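Local structure of Rbsd/fucu transport protein family protein (Streptococcus pneumoniae, 4A34) at residues Pro51-Ser56 / Val122-Thr127; Ser69-Met74 / Gln91-His96. The protein probably acts as a fucose mutarotase, speeding the interconversion of the alpha and beta anomers of L-fucose, the sugar bound in this structure. All blocks are in the same frame, centred on the assembly; numbering follows the deposited sequence.

Contact 1: residues Pro51-Ser56 / Val122-Thr127; sequences PELLDS and VATGET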
ATOM      1  N   PRO I  51      17.549 -31.112  -2.608  1.00 35.22           N
ATOM      2  CA  PRO I  51      18.662 -31.650  -1.802  1.00 35.35           C
ATOM      3  C   PRO I  51      19.767 -30.628  -1.530  1.00 35.28           C
ATOM      4  O   PRO I  51      20.276 -30.563  -0.410  1.00 34.98           O
ATOM      5  CB  PRO I  51      19.204 -32.835  -2.637  1.00 35.43           C
ATOM      6  CG  PRO I  51      18.446 -32.840  -3.922  1.00 35.32           C
ATOM      7  CD  PRO I  51      17.204 -32.011  -3.730  1.00 35.55           C
ATOM      8  N   GLU I  52      20.112 -29.832  -2.543  1.00 35.70           N
ATOM      9  CA  GLU I  52      21.054 -28.719  -2.375  1.00 36.28           C
ATOM     10  C   GLU I  52      20.554 -27.748  -1.302  1.00 35.98           C
ATOM     11  O   GLU I  52      21.286 -27.407  -0.371  1.00 36.33           O
ATOM     12  CB  GLU I  52      21.272 -27.964  -3.695  1.00 36.79           C
ATOM     13  CG  GLU I  52      22.061 -28.719  -4.762  1.00 38.71           C
ATOM     14  CD  GLU I  52      21.163 -29.396  -5.789  1.00 41.89           C
ATOM     15  OE1 GLU I  52      20.463 -30.376  -5.433  1.00 42.73           O
ATOM     16  OE2 GLU I  52      21.176 -28.954  -6.960  1.00 42.90           O
ATOM     17  N   LEU I  53      19.301 -27.326  -1.429  1.00 35.51           N
ATOM     18  CA  LEU I  53      18.704 -26.391  -0.482  1.00 35.17           C
ATOM     19  C   LEU I  53      18.550 -26.977   0.930  1.00 34.88           C
ATOM     20  O   LEU I  53      18.692 -26.252   1.922  1.00 34.38           O
ATOM     21  CB  LEU I  53      17.348 -25.895  -1.012  1.00 35.20           C
ATOM     22  CG  LEU I  53      16.755 -24.644  -0.365  1.00 34.89           C
ATOM     23  CD1 LEU I  53      17.733 -23.501  -0.459  1.00 35.03           C
ATOM     24  CD2 LEU I  53      15.447 -24.271  -1.038  1.00 35.54           C
ATOM     25  N   LEU I  54      18.268 -28.280   1.007  1.00 34.61           N
ATOM     26  CA  LEU I  54      18.060 -28.974   2.285  1.00 34.74           C
ATOM     27  C   LEU I  54      19.341 -29.019   3.127  1.00 35.13           C
ATOM     28  O   LEU I  54      19.307 -28.854   4.348  1.00 34.87           O
ATOM     29  CB  LEU I  54      17.520 -30.392   2.045  1.00 34.69           C
ATOM     30  CG  LEU I  54      17.322 -31.328   3.247  1.00 34.67           C
ATOM     31  CD1 LEU I  54      16.315 -30.754   4.258  1.00 34.63           C
ATOM     32  CD2 LEU I  54      16.894 -32.702   2.779  1.00 33.87           C
ATOM     33  N   ASP I  55      20.467 -29.243   2.453  1.00 35.61           N
ATOM     34  CA  ASP I  55      21.770 -29.268   3.086  1.00 36.00           C
ATOM     35  C   ASP I  55      22.109 -27.905   3.713  1.00 36.08           C
ATOM     36  O   ASP I  55      22.576 -27.829   4.861  1.00 36.12           O
ATOM     37  CB  ASP I  55      22.818 -29.662   2.041  1.00 36.35           C
ATOM     38  CG  ASP I  55      24.144 -30.063   2.661  1.00 37.71           C
ATOM     39  OD1 ASP I  55      24.148 -30.884   3.613  1.00 38.94           O
ATOM     40  OD2 ASP I  55      25.186 -29.560   2.184  1.00 39.10           O
ATOM     41  N   SER I  56      21.852 -26.835   2.960  1.00 35.93           N
ATOM     42  CA  SER I  56      22.161 -25.475   3.399  1.00 35.76           C
ATOM     43  C   SER I  56      21.292 -25.053   4.573  1.00 35.69           C
ATOM     44  O   SER I  56      21.765 -24.421   5.513  1.00 35.70           O
ATOM     45  CB  SER I  56      21.988 -24.487   2.243  1.00 35.78           C
ATOM     46  OG  SER I  56      22.847 -24.799   1.163  1.00 35.51           O
ATOM     47  N   VAL I 122       8.877 -22.185   0.166  1.00 29.09           N
ATOM     48  CA  VAL I 122       9.786 -21.871  -0.933  1.00 29.26           C
ATOM     49  C   VAL I 122       9.519 -22.782  -2.137  1.00 29.19           C
ATOM     50  O   VAL I 122       9.593 -24.000  -2.034  1.00 29.16           O
ATOM     51  CB  VAL I 122      11.291 -21.889  -0.500  1.00 29.33           C
ATOM     52  CG1 VAL I 122      11.557 -22.953   0.516  1.00 29.38           C
ATOM     53  CG2 VAL I 122      12.211 -22.042  -1.693  1.00 28.83           C
ATOM     54  N   ALA I 123       9.169 -22.167  -3.260  1.00 29.43           N
ATOM     55  CA  ALA I 123       9.009 -22.875  -4.520  1.00 29.82           C
ATOM     56  C   ALA I 123      10.384 -23.131  -5.142  1.00 30.33           C
ATOM     57  O   ALA I 123      11.137 -22.201  -5.415  1.00 30.59           O
ATOM     58  CB  ALA I 123       8.130 -22.078  -5.468  1.00 29.29           C
ATOM     59  N   THR I 124      10.714 -24.396  -5.354  1.00 30.85           N
ATOM     60  CA  THR I 124      12.005 -24.747  -5.919  1.00 31.22           C
ATOM     61  C   THR I 124      11.843 -25.210  -7.365  1.00 31.49           C
ATOM     62  O   THR I 124      10.734 -25.217  -7.899  1.00 31.42           O
ATOM     63  CB  THR I 124      12.681 -25.842  -5.093  1.00 31.30           C
ATOM     64  OG1 THR I 124      11.974 -27.070  -5.292  1.00 31.73           O
ATOM     65  CG2 THR I 124      12.700 -25.479  -3.598  1.00 30.55           C
ATOM     66  N   GLY I 125      12.953 -25.584  -7.995  1.00 31.88           N
ATOM     67  CA  GLY I 125      12.938 -26.039  -9.378  1.00 32.29           C
ATOM     68  C   GLY I 125      12.942 -27.549  -9.490  1.00 32.75           C
ATOM     69  O   GLY I 125      13.089 -28.092 -10.584  1.00 32.63           O
ATOM     70  N   GLU I 126      12.769 -28.219  -8.352  1.00 33.20           N
ATOM     71  CA  GLU I 126      12.792 -29.673  -8.270  1.00 33.59           C
ATOM     72  C   GLU I 126      11.738 -30.367  -9.153  1.00 34.22           C
ATOM     73  O   GLU I 126      10.527 -30.233  -8.928  1.00 33.93           O
ATOM     74  CB  GLU I 126      12.628 -30.099  -6.817  1.00 33.39           C
ATOM     75  CG  GLU I 126      12.815 -31.577  -6.589  1.00 33.63           C
ATOM     76  CD  GLU I 126      14.061 -32.107  -7.272  1.00 33.15           C
ATOM     77  OE1 GLU I 126      15.176 -31.836  -6.776  1.00 33.83           O
ATOM     78  OE2 GLU I 126      13.921 -32.788  -8.302  1.00 32.67           O
ATOM     79  N   THR I 127      12.213 -31.118 -10.146  1.00 34.87           N
ATOM     80  CA  THR I 127      11.322 -31.797 -11.092  1.00 35.36           C
ATOM     81  C   THR I 127      10.880 -33.175 -10.607  1.00 35.91           C
ATOM     82  O   THR I 127       9.972 -33.780 -11.197  1.00 36.09           O
ATOM     83  CB  THR I 127      11.966 -31.947 -12.482  1.00 35.51           C
ATOM     84  OG1 THR I 127      13.200 -32.668 -12.361  1.00 35.73           O
ATOM     85  CG2 THR I 127      12.219 -30.585 -13.116  1.00 34.44           C
TER

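Contact 2: residues Ser69-Met74 / Gln91-His96; sequences SSIQFM and QMIEGH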
ATOM      1  N   SER I  69       7.711 -35.524  15.346  1.00 41.16           N
ATOM      2  CA  SER I  69       8.036 -35.315  13.942  1.00 40.77           C
ATOM      3  C   SER I  69       8.415 -33.865  13.638  1.00 40.53           C
ATOM      4  O   SER I  69       7.576 -32.959  13.718  1.00 40.47           O
ATOM      5  CB  SER I  69       6.881 -35.764  13.048  1.00 40.66           C
ATOM      6  OG  SER I  69       7.277 -35.747  11.687  1.00 40.79           O
ATOM      7  N   SER I  70       9.682 -33.660  13.287  1.00 39.87           N
ATOM      8  CA  SER I  70      10.155 -32.348  12.876  1.00 39.23           C
ATOM      9  C   SER I  70      10.250 -32.259  11.353  1.00 38.51           C
ATOM     10  O   SER I  70      10.453 -31.175  10.803  1.00 38.36           O
ATOM     11  CB  SER I  70      11.505 -32.037  13.523  1.00 39.36           C
ATOM     12  OG  SER I  70      12.552 -32.702  12.841  1.00 40.36           O
ATOM     13  N   ILE I  71      10.103 -33.404  10.685  1.00 37.79           N
ATOM     14  CA  ILE I  71      10.189 -33.496   9.217  1.00 36.96           C
ATOM     15  C   ILE I  71       9.014 -34.309   8.655  1.00 36.82           C
ATOM     16  O   ILE I  71       8.663 -35.360   9.194  1.00 36.82           O
ATOM     17  CB  ILE I  71      11.547 -34.110   8.774  1.00 36.93           C
ATOM     18  CG1 ILE I  71      12.711 -33.195   9.164  1.00 36.21           C
ATOM     19  CG2 ILE I  71      11.584 -34.377   7.280  1.00 36.27           C
ATOM     20  CD1 ILE I  71      14.009 -33.918   9.369  1.00 35.38           C
ATOM     21  N   GLN I  72       8.397 -33.807   7.589  1.00 36.58           N
ATOM     22  CA  GLN I  72       7.299 -34.518   6.939  1.00 36.50           C
ATOM     23  C   GLN I  72       7.512 -34.607   5.442  1.00 36.62           C
ATOM     24  O   GLN I  72       7.915 -33.633   4.806  1.00 36.85           O
ATOM     25  CB  GLN I  72       5.948 -33.846   7.203  1.00 36.37           C
ATOM     26  CG  GLN I  72       5.429 -33.944   8.622  1.00 36.06           C
ATOM     27  CD  GLN I  72       5.979 -32.851   9.503  1.00 36.45           C
ATOM     28  OE1 GLN I  72       5.778 -31.657   9.243  1.00 36.27           O
ATOM     29  NE2 GLN I  72       6.693 -33.247  10.549  1.00 36.43           N
ATOM     30  N   PHE I  73       7.242 -35.776   4.874  1.00 36.88           N
ATOM     31  CA  PHE I  73       7.211 -35.912   3.427  1.00 37.37           C
ATOM     32  C   PHE I  73       5.762 -36.070   2.991  1.00 37.79           C
ATOM     33  O   PHE I  73       4.875 -36.190   3.832  1.00 37.90           O
ATOM     34  CB  PHE I  73       8.071 -37.083   2.937  1.00 37.35           C
ATOM     35  CG  PHE I  73       9.533 -36.982   3.300  1.00 36.92           C
ATOM     36  CD1 PHE I  73      10.126 -35.760   3.598  1.00 37.34           C
ATOM     37  CD2 PHE I  73      10.328 -38.121   3.306  1.00 36.95           C
ATOM     38  CE1 PHE I  73      11.484 -35.682   3.926  1.00 36.99           C
ATOM     39  CE2 PHE I  73      11.683 -38.049   3.630  1.00 36.94           C
ATOM     40  CZ  PHE I  73      12.259 -36.829   3.946  1.00 36.35           C
ATOM     41  N   MET I  74       5.519 -36.029   1.686  1.00 38.48           N
ATOM     42  CA  MET I  74       4.179 -36.227   1.159  1.00 39.55           C
ATOM     43  C   MET I  74       4.083 -37.637   0.610  1.00 40.38           C
ATOM     44  O   MET I  74       4.773 -37.973  -0.352  1.00 40.28           O
ATOM     45  CB  MET I  74       3.866 -35.209   0.060  1.00 39.44           C
ATOM     46  CG  MET I  74       2.531 -35.446  -0.652  1.00 39.54           C
ATOM     47  SD  MET I  74       2.240 -34.354  -2.059  1.00 40.04           S
ATOM     48  CE  MET I  74       1.818 -32.824  -1.223  1.00 39.79           C
ATOM     49  N   GLN I  91      19.669 -39.717   3.527  1.00 47.85           N
ATOM     50  CA  GLN I  91      21.134 -39.561   3.576  1.00 49.07           C
ATOM     51  C   GLN I  91      21.561 -38.201   4.136  1.00 49.78           C
ATOM     52  O   GLN I  91      22.473 -38.109   4.964  1.00 49.96           O
ATOM     53  CB  GLN I  91      21.724 -39.677   2.172  1.00 49.02           C
ATOM     54  CG  GLN I  91      21.670 -41.043   1.534  1.00 49.69           C
ATOM     55  CD  GLN I  91      22.271 -41.036   0.135  1.00 50.88           C
ATOM     56  OE1 GLN I  91      22.278 -40.008  -0.557  1.00 50.96           O
ATOM     57  NE2 GLN I  91      22.781 -42.187  -0.289  1.00 51.43           N
ATOM     58  N   MET I  92      20.906 -37.151   3.642  1.00 50.44           N
ATOM     59  CA  MET I  92      21.195 -35.773   3.989  1.00 50.90           C
ATOM     60  C   MET I  92      20.861 -35.525   5.459  1.00 51.25           C
ATOM     61  O   MET I  92      21.698 -35.039   6.214  1.00 51.27           O
ATOM     62  CB  MET I  92      20.356 -34.857   3.088  1.00 50.97           C
ATOM     63  CG  MET I  92      20.903 -33.462   2.848  1.00 51.63           C
ATOM     64  SD  MET I  92      21.577 -33.255   1.189  1.00 53.30           S
ATOM     65  CE  MET I  92      23.301 -33.686   1.455  1.00 53.45           C
ATOM     66  N   ILE I  93      19.638 -35.879   5.853  1.00 51.75           N
ATOM     67  CA  ILE I  93      19.116 -35.597   7.194  1.00 52.07           C
ATOM     68  C   ILE I  93      19.952 -36.236   8.296  1.00 52.51           C
ATOM     69  O   ILE I  93      20.346 -35.558   9.243  1.00 52.63           O
ATOM     70  CB  ILE I  93      17.629 -36.009   7.322  1.00 51.92           C
ATOM     71  CG1 ILE I  93      16.749 -35.025   6.548  1.00 51.66           C
ATOM     72  CG2 ILE I  93      17.204 -36.074   8.789  1.00 51.45           C
ATOM     73  CD1 ILE I  93      15.343 -35.528   6.250  1.00 51.49           C
ATOM     74  N   GLU I  94      20.204 -37.537   8.179  1.00 53.20           N
ATOM     75  CA  GLU I  94      21.196 -38.206   9.014  1.00 53.99           C
ATOM     76  C   GLU I  94      22.534 -37.675   8.500  1.00 54.20           C
ATOM     77  O   GLU I  94      22.705 -37.511   7.292  1.00 54.48           O
ATOM     78  CB  GLU I  94      21.081 -39.733   8.858  1.00 54.04           C
ATOM     79  CG  GLU I  94      21.831 -40.572   9.906  1.00 54.91           C
ATOM     80  CD  GLU I  94      21.440 -42.059   9.877  1.00 56.26           C
ATOM     81  OE1 GLU I  94      20.439 -42.430  10.540  1.00 55.52           O
ATOM     82  OE2 GLU I  94      22.127 -42.853   9.186  1.00 55.96           O
ATOM     83  N   GLY I  95      23.464 -37.359   9.397  1.00 54.24           N
ATOM     84  CA  GLY I  95      24.707 -36.703   8.972  1.00 54.58           C
ATOM     85  C   GLY I  95      24.765 -35.238   9.376  1.00 54.84           C
ATOM     86  O   GLY I  95      25.847 -34.698   9.618  1.00 54.82           O
ATOM     87  N   HIS I  96      23.601 -34.587   9.429  1.00 54.90           N
ATOM     88  CA  HIS I  96      23.453 -33.314  10.144  1.00 54.80           C
ATOM     89  C   HIS I  96      23.042 -33.589  11.601  1.00 54.69           C
ATOM     90  O   HIS I  96      22.859 -32.662  12.407  1.00 54.76           O
ATOM     91  CB  HIS I  96      22.435 -32.400   9.450  1.00 54.98           C
ATOM     92  CG  HIS I  96      22.987 -31.663   8.267  1.00 54.94           C
ATOM     93  ND1 HIS I  96      23.738 -30.513   8.390  1.00 54.57           N
ATOM     94  CD2 HIS I  96      22.891 -31.910   6.938  1.00 54.67           C
ATOM     95  CE1 HIS I  96      24.084 -30.086   7.188  1.00 54.59           C
ATOM     96  NE2 HIS I  96      23.583 -30.915   6.290  1.00 54.32           N
TER

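Contact 1: residues Pro51-Ser56 / Val122-Thr127
L53 has its CG swung anti to the backbone N (chi1 -164°), which carries the branch CD2 off helix 50-60 toward strand 120-124, while V122 aims its CG2 the opposite way, so that the two side chains meet end to end. The two methyls, L53 CD2 and V122 CG2, lie 4.0 Å apart. The same L53 CD2 also rests 3.9 Å from T124 CG2, so a single leucine methyl bridges two strand residues that are two positions apart and point to the same side of the sheet. A123, between them, faces away. T124 turns its hydroxyl from this apolar patch: OG1 bonds to the carbonyl O of A29 on strand 25-29 and receives a weak bond from E126 N, with 3.4 Å between T124 OG1 and E126 N.

This is helix-on-sheet packing within the RbsD/FucU fold. Strand 120-124 runs parallel to both its neighbours, 42-45 and 25-29, and V122 and T124 present their side chains to the helix. The CA atoms of L53 and T124 come within 8.8 Å, the closest backbone approach there, and the two side chains bridge that distance.

Beyond the strand the partner is a carboxylate, but the touch is still van der Waals. E126 also extends anti to its N, but a bend at chi2 (47°) turns the carboxylate, and its chain meets the ring of P51 at about a right angle. E126 OE1 approaches P51 CD at 3.7 Å near the start of the helix, whereas OE2 is held by the backbone N of S128. The carboxylate of E52 stays apart, with 5.6 Å between E52 OE1 and E126 OE1. From E126 the chain runs on to L129, Y130 and N132 of a fucose pocket, and the E126 side chain itself lies about 8 Å from a bound beta-L-fucopyranose.

Contact 2: residues Ser69-Met74 / Gln91-His96
I71 and F73, two residues apart on strand 71-74, both meet I93 in the last turn of helix 85-93. Just ahead of the strand, S69 is fixed by polar bonds: its OG takes a bond from Q72 NE2 at 2.8 Å, with OG only 4° out of the Q72 amide plane, and also bonds to T102 O and T104 OG1 beside strand 71-74.

I71 begins the apolar contact. Its CG1 stands anti to the carbonyl carbon (chi1 -65°), and the extended arm ends in CD1, which meets I93 head-on. I71 CD1 is 3.8 Å from I93 CD1 and 3.9 Å from I93 CG2, so it touches both branches of the helix residue. Q72 turns to the other side of the sheet. F73 returns to the I93 side, and its CZ comes 4.1 Å from I93 CD1; this methyl sits at the ring edge, near the ring plane, while the ring itself meets that of W86 at about 30° between planes.

The geometry is that of a beta-alpha-beta unit: strand 71-74, helix 85-93 and the parallel strand 103-106, whose I103 also touches all three residues. With three buried apolar side chains and no hydrogen bond between the segments, the helix end is held here by close packing and exclusion of water.

Overall arrangement
Both contacts are buried and seat a helix on the same mixed sheet, yet on different strands: contact 1 sets helix 50-60 against strand 120-124, contact 2 sets helix 85-93 against strand 71-74. Their centres lie 13 Å apart. Contact 2 is wholly apolar across the interface, whereas contact 1 moves from methyl packing to the carboxylate of E126 as the chain heads for the fucose pocket. The two helices touch directly where M92 SD packs 3.4 Å from P51 O. D55 on helix 50-60 also reaches H96 in the turn that follows helix 85-93, its OD1 lying 2.7 Å from H96 NE2 in a probable hydrogen bond, so polar and packing contacts join the two elements beside the methyl packing.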